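Local coordinates for beta-galactosidase (Trichoderma reesei, PDB 3OG2), which probably hydrolyses terminal non-reducing beta-D-galactose residues from beta-D-galactosides, as a glycosidase of family 35, at residues T691-K696 / K799-I804; L714-F719 / R775-V780. All blocks are in the same frame, centred on the assembly; numbering follows the deposited sequence.

Contact 1 (T691-K696 / K799-I804); sequences TYAPLK and KAPRGI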
ATOM      1  N   THR A 691      -7.941 -30.391  -8.586  1.00 14.48           N
ATOM      2  CA  THR A 691      -7.772 -31.459  -7.625  1.00 14.47           C
ATOM      3  C   THR A 691      -8.215 -31.005  -6.255  1.00 15.21           C
ATOM      4  O   THR A 691      -8.336 -31.828  -5.328  1.00 20.34           O
ATOM      5  CB  THR A 691      -6.283 -31.876  -7.611  1.00 16.21           C
ATOM      6  OG1 THR A 691      -5.431 -30.700  -7.583  1.00 17.13           O
ATOM      7  CG2 THR A 691      -5.930 -32.676  -8.866  1.00 18.64           C
ATOM      8  N   TYR A 692      -8.483 -29.725  -6.035  1.00 14.64           N
ATOM      9  CA  TYR A 692      -8.906 -29.218  -4.735  1.00 13.65           C
ATOM     10  C   TYR A 692     -10.412 -29.355  -4.540  1.00 14.92           C
ATOM     11  O   TYR A 692     -10.860 -29.506  -3.410  1.00 17.22           O
ATOM     12  CB  TYR A 692      -8.574 -27.745  -4.673  1.00 13.71           C
ATOM     13  CG  TYR A 692      -8.857 -27.016  -3.401  1.00 13.25           C
ATOM     14  CD1 TYR A 692      -8.105 -27.229  -2.260  1.00 16.92           C
ATOM     15  CD2 TYR A 692      -9.879 -26.100  -3.311  1.00 17.80           C
ATOM     16  CE1 TYR A 692      -8.361 -26.561  -1.084  1.00 21.16           C
ATOM     17  CE2 TYR A 692     -10.158 -25.408  -2.160  1.00 21.74           C
ATOM     18  CZ  TYR A 692      -9.392 -25.646  -1.048  1.00 23.28           C
ATOM     19  OH  TYR A 692      -9.660 -24.954   0.122  1.00 31.40           O
ATOM     20  N   ALA A 693     -11.191 -29.292  -5.602  1.00 15.37           N
ATOM     21  CA  ALA A 693     -12.639 -29.374  -5.542  1.00 14.74           C
ATOM     22  C   ALA A 693     -13.112 -30.377  -6.594  1.00 13.05           C
ATOM     23  O   ALA A 693     -13.589 -29.980  -7.652  1.00 15.63           O
ATOM     24  CB  ALA A 693     -13.288 -27.997  -5.770  1.00 17.39           C
ATOM     25  N   PRO A 694     -12.992 -31.658  -6.327  1.00 12.89           N
ATOM     26  CA  PRO A 694     -13.420 -32.690  -7.291  1.00 15.55           C
ATOM     27  C   PRO A 694     -14.862 -32.459  -7.696  1.00 15.02           C
ATOM     28  O   PRO A 694     -15.733 -32.028  -6.933  1.00 15.93           O
ATOM     29  CB  PRO A 694     -13.286 -33.986  -6.486  1.00 18.97           C
ATOM     30  CG  PRO A 694     -12.330 -33.695  -5.387  1.00 23.87           C
ATOM     31  CD  PRO A 694     -12.405 -32.236  -5.082  1.00 19.83           C
ATOM     32  N   LEU A 695     -15.174 -32.767  -8.963  1.00 14.87           N
ATOM     33  CA  LEU A 695     -16.511 -32.438  -9.451  1.00 12.56           C
ATOM     34  C   LEU A 695     -17.592 -33.236  -8.734  1.00 13.14           C
ATOM     35  O   LEU A 695     -17.454 -34.450  -8.563  1.00 17.99           O
ATOM     36  CB  LEU A 695     -16.613 -32.764 -10.950  1.00 13.43           C
ATOM     37  CG  LEU A 695     -15.831 -31.816 -11.859  1.00 13.43           C
ATOM     38  CD1 LEU A 695     -16.080 -32.215 -13.321  1.00 14.75           C
ATOM     39  CD2 LEU A 695     -16.213 -30.365 -11.587  1.00 15.89           C
ATOM     40  N   LYS A 696     -18.662 -32.568  -8.393  1.00 12.43           N
ATOM     41  CA  LYS A 696     -19.896 -33.175  -7.916  1.00 12.75           C
ATOM     42  C   LYS A 696     -20.960 -33.251  -9.013  1.00 15.50           C
ATOM     43  O   LYS A 696     -21.982 -33.891  -8.891  1.00 20.70           O
ATOM     44  CB  LYS A 696     -20.409 -32.370  -6.732  1.00 13.52           C
ATOM     45  CG  LYS A 696     -19.388 -32.362  -5.587  1.00 16.43           C
ATOM     46  CD  LYS A 696     -19.952 -31.609  -4.379  1.00 20.35           C
ATOM     47  CE  LYS A 696     -19.107 -31.850  -3.117  1.00 28.26           C
ATOM     48  NZ  LYS A 696     -19.615 -31.136  -1.930  1.00 38.92           N
ATOM     49  N   LYS A 799      -7.273 -22.686  -5.472  1.00  7.80           N
ATOM     50  CA  LYS A 799      -8.048 -23.437  -6.460  1.00  7.99           C
ATOM     51  C   LYS A 799      -9.527 -23.479  -6.130  1.00  7.30           C
ATOM     52  O   LYS A 799     -10.263 -24.139  -6.879  1.00  9.65           O
ATOM     53  CB  LYS A 799      -7.490 -24.879  -6.578  1.00  8.15           C
ATOM     54  CG  LYS A 799      -6.047 -24.880  -7.118  1.00  8.32           C
ATOM     55  CD  LYS A 799      -5.605 -26.336  -7.347  1.00  9.57           C
ATOM     56  CE  LYS A 799      -4.165 -26.370  -7.852  1.00 11.31           C
ATOM     57  NZ  LYS A 799      -3.655 -27.792  -7.784  1.00 11.57           N
ATOM     58  N   ALA A 800     -10.000 -22.810  -5.060  1.00  7.26           N
ATOM     59  CA  ALA A 800     -11.447 -22.803  -4.807  1.00  7.60           C
ATOM     60  C   ALA A 800     -12.185 -22.272  -6.033  1.00  7.02           C
ATOM     61  O   ALA A 800     -11.900 -21.145  -6.448  1.00  7.84           O
ATOM     62  CB  ALA A 800     -11.764 -21.949  -3.600  1.00  8.69           C
ATOM     63  N   PRO A 801     -13.058 -23.032  -6.650  1.00  8.08           N
ATOM     64  CA  PRO A 801     -13.664 -22.572  -7.912  1.00  8.44           C
ATOM     65  C   PRO A 801     -14.685 -21.471  -7.718  1.00  7.03           C
ATOM     66  O   PRO A 801     -15.153 -21.161  -6.609  1.00  7.71           O
ATOM     67  CB  PRO A 801     -14.293 -23.834  -8.494  1.00 10.87           C
ATOM     68  CG  PRO A 801     -14.424 -24.770  -7.394  1.00 13.36           C
ATOM     69  CD  PRO A 801     -13.367 -24.428  -6.334  1.00  9.71           C
ATOM     70  N   ARG A 802     -15.054 -20.921  -8.861  1.00  7.74           N
ATOM     71  CA  ARG A 802     -16.137 -19.920  -8.902  1.00  7.29           C
ATOM     72  C   ARG A 802     -17.179 -20.444  -9.847  1.00  7.36           C
ATOM     73  O   ARG A 802     -16.828 -20.897 -10.973  1.00  8.69           O
ATOM     74  CB  ARG A 802     -15.638 -18.569  -9.398  1.00  7.75           C
ATOM     75  CG  ARG A 802     -14.485 -18.066  -8.504  1.00  8.27           C
ATOM     76  CD  ARG A 802     -15.037 -17.628  -7.159  1.00  9.09           C
ATOM     77  NE  ARG A 802     -14.069 -17.102  -6.204  1.00  8.52           N
ATOM     78  CZ  ARG A 802     -13.683 -17.780  -5.104  1.00  8.32           C
ATOM     79  NH1 ARG A 802     -14.095 -19.019  -4.863  1.00  8.66           N
ATOM     80  NH2 ARG A 802     -12.861 -17.166  -4.273  1.00  8.54           N
ATOM     81  N   GLY A 803     -18.464 -20.395  -9.464  1.00  7.71           N
ATOM     82  CA  GLY A 803     -19.515 -20.857 -10.344  1.00  8.53           C
ATOM     83  C   GLY A 803     -20.457 -21.749  -9.546  1.00  7.59           C
ATOM     84  O   GLY A 803     -20.892 -21.401  -8.430  1.00  9.48           O
ATOM     85  N   ILE A 804     -20.820 -22.869 -10.149  1.00  8.34           N
ATOM     86  CA  ILE A 804     -21.799 -23.786  -9.553  1.00  7.87           C
ATOM     87  C   ILE A 804     -21.046 -25.016  -9.091  1.00  8.65           C
ATOM     88  O   ILE A 804     -20.428 -25.713  -9.880  1.00 10.62           O
ATOM     89  CB  ILE A 804     -22.914 -24.139 -10.551  1.00  8.49           C
ATOM     90  CG1 ILE A 804     -23.704 -22.861 -10.930  1.00  9.66           C
ATOM     91  CG2 ILE A 804     -23.833 -25.235 -10.009  1.00  9.77           C
ATOM     92  CD1 ILE A 804     -24.597 -23.024 -12.138  1.00  8.53           C
TER
HETATM   93  O   HOH W   1      -5.924 -28.450  -9.881  1.00 19.21           O
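Y692 lies against the start of the segment K799-I804, its aromatic ring set obliquely against the peptide that joins K799 to A800. CD2 comes within 3.7 Å of A800 N, and the neighbouring ring atom CE2 lies 4.1 Å from A800 CB. The ring gets there because CG stands anti to the backbone N (chi1 -177°), beside the carbonyl carbon, which swings it beside A800. At its root, Y692 CB packs on K799 CB at 3.6 Å, and the two side chains then diverge at a slant. That of K799, extended beyond CG, runs the other way, toward T691, whose OG1 is 3.4 Å from K799 NZ. A water bridges the T691 backbone and the lysine, accepting from T691 N at 3.1 Å and from K799 NZ at 3.2 Å. The ammonium group also has a salt bridge to D796 and hydrogen bonds to the carbonyls of V135 and G137, while T691 OG1 is bonded to K136 O. A693 adds an apolar touch, its CB packing at 3.6 Å on CD of the P801 ring. This plain loop packing lays the loop between strands 663-666 and 713-720 on the turn leading into strand 803-811, which pairs with strand 726-733, and through residues 135-137 joins the all-beta region to the family 35 TIM-barrel region.

Contact 2 (L714-F719 / R775-V780); sequences LFRGRF and RYILTV
R716 reaches across to T779 and I777 from one of two neighbouring antiparallel strands, 713-720 and 775-782, inside a five-stranded antiparallel sheet; both segments belong to the first of the chain's two regions of the all-beta family. Its CB lies 4.0 Å from L778 O, with I777 CG2 close by, and CG passes 3.9 Å from T779 OG1. Beyond CD the chain bends (chi3 57°), bringing the guanidinium over the isoleucine: I777 CG2 sits over the centre of one face, 3.8 Å from CZ. At the tip NH1 comes within 2.9 Å of T779 OG1 and is hydrogen-bonded to E670 O, NH2 meets I777 CD1 at 3.5 Å, and NE forms a salt bridge with D677, which also binds R718. A leucine in place of R716 would probably leave D677 with one cationic partner fewer and the carbonyl of E670 without this donor. R718 lies alongside I777, whose CD1 covers one face of its guanidinium; R718 CD in turn lies over one face of the R775 guanidinium, whose plane is 86° from that of R718, two like charges close together. The backbones are joined by paired hydrogen bonds at F715-V780, G717-L778 and F719-Y776. Strand 820-824 flanks 713-720, and strand 740-744 flanks 775-782. On the opposite face of the sheet the F719 and Y776 rings are slid apart and barely overlap, but Y776 CB makes a CH-pi contact 3.9 Å from the F719 ring centroid, 24° off the ring normal.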
ATOM      1  N   LEU A 714     -21.921 -16.070 -15.689  1.00  7.03           N
ATOM      2  CA  LEU A 714     -23.291 -16.442 -15.979  1.00  6.93           C
ATOM      3  C   LEU A 714     -23.337 -17.876 -16.488  1.00  6.77           C
ATOM      4  O   LEU A 714     -22.456 -18.290 -17.229  1.00  7.89           O
ATOM      5  CB  LEU A 714     -23.996 -15.538 -16.976  1.00  7.80           C
ATOM      6  CG  LEU A 714     -24.328 -14.126 -16.487  1.00  9.49           C
ATOM      7  CD1 LEU A 714     -23.149 -13.202 -16.651  1.00 13.33           C
ATOM      8  CD2 LEU A 714     -25.553 -13.585 -17.248  1.00 11.58           C
ATOM      9  N   PHE A 715     -24.386 -18.572 -16.100  1.00  7.64           N
ATOM     10  CA  PHE A 715     -24.621 -19.937 -16.542  1.00  6.89           C
ATOM     11  C   PHE A 715     -26.025 -20.040 -17.102  1.00  7.09           C
ATOM     12  O   PHE A 715     -26.945 -19.416 -16.560  1.00  9.16           O
ATOM     13  CB  PHE A 715     -24.526 -20.940 -15.387  1.00  8.47           C
ATOM     14  CG  PHE A 715     -23.155 -20.908 -14.736  1.00  7.93           C
ATOM     15  CD1 PHE A 715     -22.824 -19.944 -13.765  1.00  8.87           C
ATOM     16  CD2 PHE A 715     -22.200 -21.818 -15.125  1.00  9.15           C
ATOM     17  CE1 PHE A 715     -21.524 -19.903 -13.273  1.00 10.14           C
ATOM     18  CE2 PHE A 715     -20.899 -21.850 -14.625  1.00  8.69           C
ATOM     19  CZ  PHE A 715     -20.599 -20.868 -13.704  1.00 10.69           C
ATOM     20  N   ARG A 716     -26.193 -20.823 -18.154  1.00  7.02           N
ATOM     21  CA  ARG A 716     -27.545 -21.042 -18.723  1.00  8.00           C
ATOM     22  C   ARG A 716     -27.760 -22.551 -18.799  1.00  8.01           C
ATOM     23  O   ARG A 716     -26.969 -23.249 -19.462  1.00  8.96           O
ATOM     24  CB  ARG A 716     -27.671 -20.403 -20.117  1.00  8.12           C
ATOM     25  CG  ARG A 716     -27.731 -18.887 -19.935  1.00 10.30           C
ATOM     26  CD  ARG A 716     -27.769 -18.176 -21.226  1.00  9.98           C
ATOM     27  NE  ARG A 716     -28.837 -18.484 -22.158  1.00  9.67           N
ATOM     28  CZ  ARG A 716     -30.057 -17.968 -22.101  1.00  9.96           C
ATOM     29  NH1 ARG A 716     -30.391 -17.194 -21.053  1.00 10.61           N
ATOM     30  NH2 ARG A 716     -30.984 -18.187 -23.030  1.00 12.12           N
ATOM     31  N   GLY A 717     -28.751 -23.012 -18.061  1.00  8.30           N
ATOM     32  CA  GLY A 717     -29.025 -24.426 -17.998  1.00  9.23           C
ATOM     33  C   GLY A 717     -30.359 -24.782 -18.645  1.00  8.88           C
ATOM     34  O   GLY A 717     -31.420 -24.288 -18.205  1.00 10.31           O
ATOM     35  N   ARG A 718     -30.323 -25.627 -19.675  1.00  8.59           N
ATOM     36  CA  ARG A 718     -31.531 -26.060 -20.366  1.00  9.28           C
ATOM     37  C   ARG A 718     -32.051 -27.375 -19.781  1.00  8.90           C
ATOM     38  O   ARG A 718     -31.251 -28.320 -19.595  1.00  9.80           O
ATOM     39  CB  ARG A 718     -31.224 -26.317 -21.835  1.00 11.13           C
ATOM     40  CG  ARG A 718     -31.176 -25.068 -22.684  1.00 12.19           C
ATOM     41  CD  ARG A 718     -30.550 -25.376 -24.030  1.00 12.95           C
ATOM     42  NE  ARG A 718     -30.661 -24.316 -25.022  1.00 15.80           N
ATOM     43  CZ  ARG A 718     -29.975 -23.194 -25.037  1.00 15.92           C
ATOM     44  NH1 ARG A 718     -29.073 -22.930 -24.067  1.00 12.74           N
ATOM     45  NH2 ARG A 718     -30.171 -22.300 -26.018  1.00 15.06           N
ATOM     46  N   PHE A 719     -33.348 -27.462 -19.560  1.00  9.11           N
ATOM     47  CA  PHE A 719     -33.933 -28.737 -19.192  1.00  9.64           C
ATOM     48  C   PHE A 719     -35.320 -28.858 -19.824  1.00  9.59           C
ATOM     49  O   PHE A 719     -35.928 -27.822 -20.192  1.00 11.03           O
ATOM     50  CB  PHE A 719     -34.049 -28.900 -17.661  1.00 10.03           C
ATOM     51  CG  PHE A 719     -35.039 -27.975 -16.960  1.00 10.06           C
ATOM     52  CD1 PHE A 719     -34.596 -26.736 -16.455  1.00 10.64           C
ATOM     53  CD2 PHE A 719     -36.375 -28.347 -16.784  1.00 10.02           C
ATOM     54  CE1 PHE A 719     -35.535 -25.928 -15.791  1.00 10.67           C
ATOM     55  CE2 PHE A 719     -37.290 -27.538 -16.158  1.00 10.20           C
ATOM     56  CZ  PHE A 719     -36.857 -26.316 -15.631  1.00 10.27           C
ATOM     57  N   ARG A 775     -39.167 -27.076 -23.024  1.00 11.69           N
ATOM     58  CA  ARG A 775     -37.824 -26.716 -22.617  1.00 11.12           C
ATOM     59  C   ARG A 775     -37.831 -25.355 -21.930  1.00 10.57           C
ATOM     60  O   ARG A 775     -38.480 -24.392 -22.351  1.00 13.23           O
ATOM     61  CB  ARG A 775     -36.939 -26.628 -23.861  1.00 16.65           C
ATOM     62  CG  ARG A 775     -35.472 -26.356 -23.438  1.00 29.88           C
ATOM     63  CD  ARG A 775     -34.557 -26.637 -24.617  1.00 46.96           C
ATOM     64  NE  ARG A 775     -33.935 -27.959 -24.549  1.00 55.06           N
ATOM     65  CZ  ARG A 775     -33.057 -28.402 -25.456  1.00 53.28           C
ATOM     66  NH1 ARG A 775     -32.723 -27.616 -26.477  1.00 53.69           N
ATOM     67  NH2 ARG A 775     -32.504 -29.607 -25.373  1.00 72.08           N
ATOM     68  N   TYR A 776     -37.090 -25.293 -20.846  1.00 10.18           N
ATOM     69  CA  TYR A 776     -36.882 -24.108 -20.053  1.00  9.26           C
ATOM     70  C   TYR A 776     -35.399 -23.800 -19.910  1.00  9.06           C
ATOM     71  O   TYR A 776     -34.578 -24.719 -20.024  1.00 11.44           O
ATOM     72  CB  TYR A 776     -37.439 -24.339 -18.594  1.00 11.37           C
ATOM     73  CG  TYR A 776     -38.951 -24.333 -18.653  1.00 10.97           C
ATOM     74  CD1 TYR A 776     -39.641 -25.528 -18.928  1.00  9.73           C
ATOM     75  CD2 TYR A 776     -39.677 -23.173 -18.435  1.00 11.77           C
ATOM     76  CE1 TYR A 776     -41.034 -25.537 -18.979  1.00 10.55           C
ATOM     77  CE2 TYR A 776     -41.066 -23.160 -18.507  1.00 11.43           C
ATOM     78  CZ  TYR A 776     -41.732 -24.356 -18.782  1.00 10.35           C
ATOM     79  OH  TYR A 776     -43.089 -24.377 -18.872  1.00 12.17           O
ATOM     80  N   ILE A 777     -35.088 -22.541 -19.660  1.00  9.07           N
ATOM     81  CA  ILE A 777     -33.677 -22.164 -19.486  1.00  8.86           C
ATOM     82  C   ILE A 777     -33.503 -21.438 -18.151  1.00  9.04           C
ATOM     83  O   ILE A 777     -34.142 -20.395 -17.949  1.00 11.21           O
ATOM     84  CB  ILE A 777     -33.150 -21.273 -20.648  1.00 11.50           C
ATOM     85  CG1 ILE A 777     -33.332 -21.983 -21.975  1.00 15.21           C
ATOM     86  CG2 ILE A 777     -31.704 -20.920 -20.377  1.00 13.45           C
ATOM     87  CD1 ILE A 777     -32.860 -21.157 -23.183  1.00 18.77           C
ATOM     88  N   LEU A 778     -32.666 -21.983 -17.305  1.00  9.45           N
ATOM     89  CA  LEU A 778     -32.275 -21.292 -16.076  1.00  8.65           C
ATOM     90  C   LEU A 778     -31.126 -20.375 -16.386  1.00  9.40           C
ATOM     91  O   LEU A 778     -30.145 -20.779 -16.983  1.00 12.25           O
ATOM     92  CB  LEU A 778     -31.845 -22.350 -15.054  1.00 10.30           C
ATOM     93  CG  LEU A 778     -32.971 -23.143 -14.458  1.00 11.31           C
ATOM     94  CD1 LEU A 778     -32.433 -24.431 -13.828  1.00 13.89           C
ATOM     95  CD2 LEU A 778     -33.733 -22.336 -13.401  1.00 13.24           C
ATOM     96  N   THR A 779     -31.222 -19.122 -15.978  1.00  8.30           N
ATOM     97  CA  THR A 779     -30.073 -18.217 -16.060  1.00  8.73           C
ATOM     98  C   THR A 779     -29.629 -17.956 -14.628  1.00  7.59           C
ATOM     99  O   THR A 779     -30.420 -17.522 -13.800  1.00  9.29           O
ATOM    100  CB  THR A 779     -30.406 -16.879 -16.775  1.00  9.42           C
ATOM    101  OG1 THR A 779     -30.736 -17.138 -18.141  1.00  9.71           O
ATOM    102  CG2 THR A 779     -29.197 -15.962 -16.778  1.00 10.92           C
ATOM    103  N   VAL A 780     -28.351 -18.276 -14.355  1.00  8.10           N
ATOM    104  CA  VAL A 780     -27.816 -18.164 -13.007  1.00  7.86           C
ATOM    105  C   VAL A 780     -26.658 -17.164 -13.084  1.00  8.15           C
ATOM    106  O   VAL A 780     -25.719 -17.390 -13.855  1.00 10.21           O
ATOM    107  CB  VAL A 780     -27.291 -19.529 -12.517  1.00  8.36           C
ATOM    108  CG1 VAL A 780     -26.699 -19.403 -11.101  1.00  9.85           C
ATOM    109  CG2 VAL A 780     -28.412 -20.528 -12.572  1.00 10.93           C
TER

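Contacts 1 and 2 have centres 20 Å apart and meet through F715 and the start of strand 803-811. G803 CA lies 3.5 Å from F715 CZ, and I804 CD1 lies 3.6 Å from F715 CG, so the phenylalanine of contact 2 packs directly on the segment 799-804. In sequence, both strands of contact 2 fall between the two segments of contact 1, and strand 803-811 is the next one after 775-782. Both contacts lie away from the residues that bind galactose. The T691 side chain of contact 1 is about 9 Å from a bound N-acetylglucosamine, part of a glycan on the protein and not the galactose site.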